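Local coordinates for HTH-type transcriptional activator AmpR (Citrobacter freundii, PDB 3KOT), which regulates expression of the AmpC beta-lactamase gene as a LysR-family transcription factor, this chain being its effector-binding domain, at residues G17-F22 against S46-R51; C79-S84 against G180-T185; S84-P89 against A153-R158. The protein carries 3 engineered substitutions. All blocks are in the same frame, centred on the assembly; numbering follows the deposited sequence.

How the interactions relate
The three contacts lie along a continuous set of paired strands spanning both lobes of the LysR effector-binding domain: interaction 1 in one lobe, interaction 2 near the crossover, interaction 3 in the other. All are largely buried, although Cys-79 and Ser-80 give interaction 2 a more open edge. Interaction 1 joins parallel strands 12-19 and 41-48; it consists of a backbone ladder and an imidazole that reaches Gly-17 O by a weak bond and is braced by Asn-50 N. Interactions 2 and 3 both use strand 73-86 and share Ser-84. The former passes from antiparallel pairing to water bridges and an aromatic contact, the latter combines pairing with aliphatic packing. Interactions 1 and 2 touch, chiefly through Phe-182.

Interaction 1 (G17-F22 against S46-R51); sequences GVVGVF and STHNNR. Engineered in segment 17-22: Val-21 (natural residue Thr).
The beta-alpha-beta unit of strand 12-19, helix 20-37 and strand 41-48 closes here, where Val-18 pairs with Thr-47 and His-48 lies against the strand-to-helix turn. Parallel register is set by two backbone bonds, from Val-18 N to Ser-46 O at 2.7 Å and from His-48 N to Val-18 O at 3.0 Å. A third, from Gly-20 N to His-48 O (3.0 Å), ties the first turn of the helix to the end of the neighbouring strand.

The His-48 imidazole is folded back over its own backbone, CG lying between the backbone N and the carbonyl carbon (chi1 56°), which brings one ring face over Val-18 C and Val-19 N. Its NE2 makes a weak, bent bond to Gly-17 O (3.1 Å, 132° at the hydrogen). On the other nitrogen, ND1 accepts Asn-50 N at 3.0 Å, with the donor almost in the ring plane. A donor at NE2 and an acceptor at ND1 are consistent with a neutral ring protonated at NE2, and the two bonds should limit its rotation. Val-19 CG2 meets Asn-50 OD1 at 3.7 Å; that oxygen accepts Tyr-65 N.

Val-18 packs on Ala-23 and Leu-27 of helix 20-37, and strand 61-66 flanks strand 12-19 through backbone bonds to Gly-17 and Val-19. Beyond strand 41-48 comes the second subunit, whose Asp-137 bonds Thr-47 OG1.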
# COMPACT_ATOMS: atom_id res chain seq x y z
N GLY A 17 -4.14 -7.83 12.32
CA GLY A 17 -3.35 -7.01 11.42
C GLY A 17 -2.92 -7.81 10.19
O GLY A 17 -2.20 -8.81 10.30
N VAL A 18 -3.35 -7.37 9.02
CA VAL A 18 -3.20 -8.16 7.82
C VAL A 18 -2.32 -7.47 6.79
O VAL A 18 -2.53 -6.30 6.46
CB VAL A 18 -4.58 -8.50 7.18
CG1 VAL A 18 -4.41 -9.36 5.92
CG2 VAL A 18 -5.49 -9.20 8.19
N VAL A 19 -1.31 -8.17 6.29
CA VAL A 19 -0.50 -7.60 5.24
C VAL A 19 -1.39 -7.21 4.05
O VAL A 19 -2.23 -7.99 3.58
CB VAL A 19 0.70 -8.50 4.86
CG1 VAL A 19 0.21 -9.84 4.29
CG2 VAL A 19 1.64 -7.79 3.93
N GLY A 20 -1.23 -5.97 3.60
CA GLY A 20 -2.10 -5.40 2.60
C GLY A 20 -2.31 -6.28 1.38
O GLY A 20 -3.43 -6.48 0.93
N VAL A 21 -1.23 -6.81 0.82
CA VAL A 21 -1.36 -7.64 -0.39
C VAL A 21 -2.30 -8.84 -0.15
O VAL A 21 -3.05 -9.24 -1.03
CB VAL A 21 0.02 -8.09 -0.95
CG1 VAL A 21 0.77 -8.96 0.06
CG2 VAL A 21 -0.14 -8.81 -2.28
N PHE A 22 -2.26 -9.41 1.05
CA PHE A 22 -3.13 -10.53 1.39
C PHE A 22 -4.57 -10.07 1.63
O PHE A 22 -5.51 -10.75 1.24
CB PHE A 22 -2.59 -11.29 2.60
CG PHE A 22 -3.34 -12.57 2.90
CD1 PHE A 22 -2.99 -13.75 2.27
CD2 PHE A 22 -4.37 -12.59 3.81
CE1 PHE A 22 -3.66 -14.94 2.55
CE2 PHE A 22 -5.05 -13.76 4.10
CZ PHE A 22 -4.69 -14.93 3.46
N SER A 46 -7.11 -4.45 10.50
CA SER A 46 -6.20 -3.38 10.13
C SER A 46 -5.16 -3.94 9.15
O SER A 46 -4.89 -5.15 9.16
CB SER A 46 -5.52 -2.81 11.37
OG SER A 46 -4.60 -3.74 11.92
N THR A 47 -4.61 -3.09 8.29
CA THR A 47 -3.61 -3.55 7.34
C THR A 47 -2.22 -3.03 7.73
O THR A 47 -2.08 -2.03 8.44
CB THR A 47 -3.94 -3.20 5.86
OG1 THR A 47 -3.81 -1.79 5.64
CG2 THR A 47 -5.36 -3.65 5.46
N HIS A 48 -1.18 -3.72 7.26
CA HIS A 48 0.19 -3.27 7.46
C HIS A 48 1.02 -3.63 6.23
O HIS A 48 0.51 -4.24 5.29
CB HIS A 48 0.80 -3.88 8.73
CG HIS A 48 0.76 -5.38 8.77
ND1 HIS A 48 1.66 -6.16 8.08
CD2 HIS A 48 -0.05 -6.23 9.43
CE1 HIS A 48 1.39 -7.44 8.31
NE2 HIS A 48 0.36 -7.51 9.13
N ASN A 49 2.29 -3.24 6.22
CA ASN A 49 3.11 -3.46 5.04
C ASN A 49 4.13 -4.60 5.22
O ASN A 49 5.16 -4.63 4.55
CB ASN A 49 3.77 -2.17 4.55
CG ASN A 49 4.77 -1.59 5.54
OD1 ASN A 49 5.08 -2.19 6.58
ND2 ASN A 49 5.30 -0.40 5.23
N ASN A 50 3.77 -5.52 6.09
CA ASN A 50 4.55 -6.68 6.50
C ASN A 50 5.63 -6.41 7.53
O ASN A 50 6.29 -7.31 8.02
CB ASN A 50 5.13 -7.43 5.31
CG ASN A 50 5.22 -8.91 5.54
OD1 ASN A 50 4.29 -9.53 5.89
ND2 ASN A 50 6.37 -9.43 5.35
N ARG A 51 5.80 -5.13 7.81
CA ARG A 51 6.70 -4.68 8.83
C ARG A 51 5.90 -4.04 9.95
O ARG A 51 5.49 -2.94 9.88
CB ARG A 51 7.79 -3.75 8.28
CG ARG A 51 9.03 -4.44 7.87
CD ARG A 51 9.33 -4.34 6.42
NE ARG A 51 9.28 -2.98 5.95
CZ ARG A 51 8.58 -2.54 4.92
NH1 ARG A 51 7.88 -3.31 4.13
NH2 ARG A 51 8.64 -1.25 4.68

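Interaction 2 (C79-S84 against G180-T185); sequences CSALMS and GSFWIT. Engineered in segment 180-185: Phe-182 (natural residue Tyr).
Phe-182, an engineered residue (Tyr in the natural protein), sets its CD2 and CE2 atoms against Ala-81 and Cys-79, where strand 73-86 breaks. With CG anti to the carbonyl carbon (chi1 -71°), the ring swings to the side of these two residues, and its turn about CB-CG then presents CD2 and CE2. Ala-81 CB approaches CE2 of Phe-182 obliquely at 3.4 Å, a tight carbon-carbon contact. The thiol is more distant: Cys-79 SG is 5.4 Å from the Phe-182 ring centroid and 65° off the normal, an oblique sulfur-aromatic contact. Cys-79 O and Ser-80 O sit near the plane at the ring edge.

The base of the side chain is positioned by the Cys-79/Phe-182 antiparallel hydrogen-bonded pair. Phe-182 N donates to Cys-79 O at 2.8 Å, nearly straight (168° at the hydrogen), and the return bond from Cys-79 N to Phe-182 O is weak.

Past this pair water joins the segments. Water 2 accepts from Ala-81 N (2.8 Å), donates to Gly-180 O and is also hydrogen-bonded to Ser-181 OG. Water 1 donates to Ala-81 O and to Gly-180 O, so Gly-180 O receives both waters.

Residues 81-83 and the approach to Gly-180 lie at the crossover between lobes, consistent with the hinge strands of LysR effector domains. Phe-22 of helix 20-37 meets the Phe-182 ring at an inclination, strand 61-66 bonds Ser-181 and Trp-183, and Pro-156 of strand 153-156 packs on Ala-81.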
# COMPACT_ATOMS: atom_id res chain seq x y z
N CYS A 79 -1.11 -20.09 3.00
CA CYS A 79 -1.02 -20.45 1.58
C CYS A 79 0.28 -20.00 0.92
O CYS A 79 1.00 -19.15 1.44
CB CYS A 79 -2.23 -19.91 0.80
SG CYS A 79 -2.34 -18.10 0.66
N SER A 80 0.58 -20.59 -0.24
CA SER A 80 1.80 -20.28 -0.97
C SER A 80 1.70 -18.88 -1.58
O SER A 80 0.60 -18.35 -1.77
CB SER A 80 2.04 -21.31 -2.06
OG SER A 80 0.97 -21.31 -2.99
N ALA A 81 2.84 -18.33 -1.93
CA ALA A 81 2.96 -17.01 -2.48
C ALA A 81 4.01 -16.92 -3.58
O ALA A 81 4.76 -16.00 -3.63
CB ALA A 81 3.25 -16.05 -1.44
N LEU A 82 4.00 -17.91 -4.45
CA LEU A 82 4.90 -17.96 -5.57
C LEU A 82 4.91 -16.64 -6.40
O LEU A 82 3.90 -16.12 -6.74
CB LEU A 82 4.62 -19.15 -6.43
CG LEU A 82 4.73 -20.52 -5.80
CD1 LEU A 82 4.49 -21.48 -6.83
CD2 LEU A 82 6.07 -20.68 -5.29
N MET A 83 6.11 -16.19 -6.68
CA MET A 83 6.37 -14.95 -7.34
C MET A 83 6.85 -15.05 -8.80
O MET A 83 7.62 -15.89 -9.15
CB MET A 83 7.34 -14.16 -6.51
CG MET A 83 6.85 -13.93 -5.11
SD MET A 83 7.63 -12.63 -4.29
CE MET A 83 9.22 -13.20 -4.30
N SER A 84 6.39 -14.13 -9.62
CA SER A 84 6.74 -14.10 -11.03
C SER A 84 6.66 -12.66 -11.51
O SER A 84 6.02 -11.83 -10.86
CB SER A 84 5.78 -14.98 -11.84
OG SER A 84 6.30 -15.31 -13.11
N GLY A 180 8.95 -17.01 0.28
CA GLY A 180 8.08 -16.79 1.41
C GLY A 180 6.66 -17.24 1.11
O GLY A 180 6.28 -17.40 -0.05
N SER A 181 5.89 -17.47 2.16
CA SER A 181 4.50 -17.85 2.00
C SER A 181 3.68 -16.95 2.90
O SER A 181 4.23 -16.08 3.55
CB SER A 181 4.30 -19.33 2.38
OG SER A 181 4.92 -20.17 1.42
N PHE A 182 2.37 -17.15 2.92
CA PHE A 182 1.55 -16.40 3.86
C PHE A 182 1.27 -17.23 5.11
O PHE A 182 0.94 -18.42 5.04
CB PHE A 182 0.27 -15.89 3.20
CG PHE A 182 0.53 -14.78 2.22
CD1 PHE A 182 0.75 -13.49 2.66
CD2 PHE A 182 0.59 -15.05 0.85
CE1 PHE A 182 1.01 -12.48 1.77
CE2 PHE A 182 0.83 -14.04 -0.06
CZ PHE A 182 1.05 -12.75 0.40
N TRP A 183 1.44 -16.57 6.25
CA TRP A 183 1.35 -17.18 7.57
C TRP A 183 0.46 -16.35 8.47
O TRP A 183 0.35 -15.13 8.28
CB TRP A 183 2.74 -17.23 8.21
CG TRP A 183 3.70 -18.12 7.53
CD1 TRP A 183 4.49 -17.82 6.47
CD2 TRP A 183 3.98 -19.49 7.88
NE1 TRP A 183 5.25 -18.91 6.13
CE2 TRP A 183 4.96 -19.95 6.97
CE3 TRP A 183 3.52 -20.36 8.86
CZ2 TRP A 183 5.48 -21.25 7.02
CZ3 TRP A 183 4.03 -21.66 8.91
CH2 TRP A 183 5.00 -22.09 7.99
N ILE A 184 -0.19 -17.00 9.43
CA ILE A 184 -0.88 -16.26 10.49
C ILE A 184 -0.18 -16.58 11.82
O ILE A 184 0.04 -17.75 12.15
CB ILE A 184 -2.39 -16.58 10.59
CG1 ILE A 184 -3.08 -15.66 11.61
CG2 ILE A 184 -2.63 -18.05 10.96
CD1 ILE A 184 -4.62 -15.75 11.57
N THR A 185 0.19 -15.53 12.54
CA THR A 185 1.07 -15.68 13.70
C THR A 185 0.52 -15.01 14.95
O THR A 185 -0.08 -13.94 14.90
CB THR A 185 2.51 -15.17 13.40
OG1 THR A 185 2.53 -13.74 13.33
CG2 THR A 185 3.01 -15.75 12.09
O HOH W 1 7.37 -16.07 -2.29
O HOH W 2 5.35 -19.60 -1.49

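Interaction 3 (S84-P89 against A153-R158); sequences SPLCSP and AIAPVR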
# COMPACT_ATOMS: atom_id res chain seq x y z
N SER A 84 6.39 -14.13 -9.62
CA SER A 84 6.74 -14.10 -11.03
C SER A 84 6.66 -12.66 -11.51
O SER A 84 6.02 -11.83 -10.86
CB SER A 84 5.78 -14.98 -11.84
OG SER A 84 6.30 -15.31 -13.11
N PRO A 85 7.32 -12.35 -12.64
CA PRO A 85 7.20 -11.01 -13.21
C PRO A 85 5.78 -10.66 -13.65
O PRO A 85 5.04 -11.50 -14.18
CB PRO A 85 8.14 -11.08 -14.42
CG PRO A 85 9.23 -11.96 -13.95
CD PRO A 85 8.51 -13.05 -13.16
N LEU A 86 5.41 -9.41 -13.38
CA LEU A 86 4.08 -8.89 -13.66
C LEU A 86 4.23 -7.48 -14.22
O LEU A 86 4.96 -6.68 -13.67
CB LEU A 86 3.27 -8.83 -12.38
CG LEU A 86 2.88 -10.14 -11.72
CD1 LEU A 86 2.42 -9.90 -10.28
CD2 LEU A 86 1.82 -10.91 -12.55
N CYS A 87 3.54 -7.19 -15.32
CA CYS A 87 3.67 -5.90 -15.97
C CYS A 87 2.40 -5.57 -16.74
O CYS A 87 1.50 -6.42 -16.87
CB CYS A 87 4.89 -5.87 -16.91
SG CYS A 87 4.80 -7.05 -18.28
N SER A 88 2.33 -4.35 -17.26
CA SER A 88 1.18 -3.92 -18.04
C SER A 88 1.22 -4.58 -19.42
O SER A 88 2.28 -5.02 -19.87
CB SER A 88 1.19 -2.40 -18.20
OG SER A 88 2.27 -1.98 -19.01
N PRO A 89 0.06 -4.67 -20.08
CA PRO A 89 -0.01 -5.20 -21.44
C PRO A 89 0.92 -4.46 -22.40
O PRO A 89 1.50 -5.10 -23.28
CB PRO A 89 -1.47 -4.96 -21.84
CG PRO A 89 -2.20 -4.92 -20.55
CD PRO A 89 -1.26 -4.24 -19.59
N ALA A 153 7.15 -5.54 -12.25
CA ALA A 153 7.07 -5.92 -10.84
C ALA A 153 7.42 -7.39 -10.67
O ALA A 153 7.35 -8.15 -11.63
CB ALA A 153 5.66 -5.65 -10.31
N ILE A 154 7.80 -7.78 -9.46
CA ILE A 154 7.79 -9.20 -9.08
C ILE A 154 7.08 -9.36 -7.73
O ILE A 154 7.42 -8.68 -6.75
CB ILE A 154 9.20 -9.84 -9.07
CG1 ILE A 154 9.09 -11.34 -8.82
CG2 ILE A 154 10.12 -9.14 -8.04
CD1 ILE A 154 10.36 -12.13 -9.15
N ALA A 155 6.03 -10.16 -7.71
CA ALA A 155 5.19 -10.33 -6.52
C ALA A 155 4.40 -11.65 -6.54
O ALA A 155 4.40 -12.33 -7.48
CB ALA A 155 4.26 -9.16 -6.37
N PRO A 156 3.66 -11.94 -5.49
CA PRO A 156 2.86 -13.18 -5.48
C PRO A 156 1.66 -13.12 -6.41
O PRO A 156 0.78 -12.35 -6.26
CB PRO A 156 2.48 -13.36 -4.02
CG PRO A 156 3.39 -12.55 -3.28
CD PRO A 156 3.77 -11.39 -4.15
N VAL A 157 1.74 -13.92 -7.44
CA VAL A 157 0.78 -13.93 -8.53
C VAL A 157 -0.67 -14.12 -8.07
O VAL A 157 -1.54 -13.47 -8.55
CB VAL A 157 1.15 -15.01 -9.53
CG1 VAL A 157 0.13 -15.28 -10.49
CG2 VAL A 157 2.41 -14.73 -10.16
N ARG A 158 -0.89 -15.05 -7.14
CA ARG A 158 -2.26 -15.39 -6.73
C ARG A 158 -2.95 -14.28 -5.94
O ARG A 158 -4.16 -14.32 -5.72
CB ARG A 158 -2.30 -16.71 -5.95
CG ARG A 158 -1.90 -17.93 -6.79
CD ARG A 158 -2.76 -18.06 -8.05
NE ARG A 158 -4.11 -18.55 -7.75
CZ ARG A 158 -4.60 -19.72 -8.16
NH1 ARG A 158 -3.86 -20.55 -8.89
NH2 ARG A 158 -5.84 -20.06 -7.84
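Pairing between Leu-86 and Ala-153 supplies the two stronger backbone bonds of this antiparallel contact, Leu-86 N to Ala-153 O at 2.9 Å and Ala-153 N to Leu-86 O at 2.8 Å. Toward the other end the pairing relaxes: Ser-84 N reaches Ala-155 O only weakly, at 3.4 Å, in keeping with the 123° between the two strand directions. Pro-85, which has no N-H to give, occupies the non-hydrogen-bonded position opposite Ile-154. Its CA instead makes a CA-H...O contact to Ala-153 O at 3.3 Å.

Side-chain packing divides between the two faces. On the face of Leu-86, Ala-153 and Ala-155, the leucine reaches along the partner strand, its CB 4.5 Å from Ala-153 CB and its CD1 4.4 Å from Ala-155 CB. On the face of Pro-85 and Ile-154, CG1 of the isoleucine is extended anti to the backbone N (chi1 -174°) and packs on the Ser-84 carbonyl, 3.7 Å from Ser-84 O. Where strand 153-156 runs into a 3-10 turn, Val-157 CG2 abuts Ser-84 CB at 3.8 Å. The Ser-84 hydroxyl bonds Thr-175 O.

The pairing belongs to the other lobe of the periplasmic-binding-protein-like LysR domain, which strand 73-86 enters after crossing from the first; strand 153-156 is outermost within this chain. Trp-115 and Trp-118 of helix 114-121 cover Pro-85 and Ile-154, while helix 139-147 packs on Ala-153 and Ala-155.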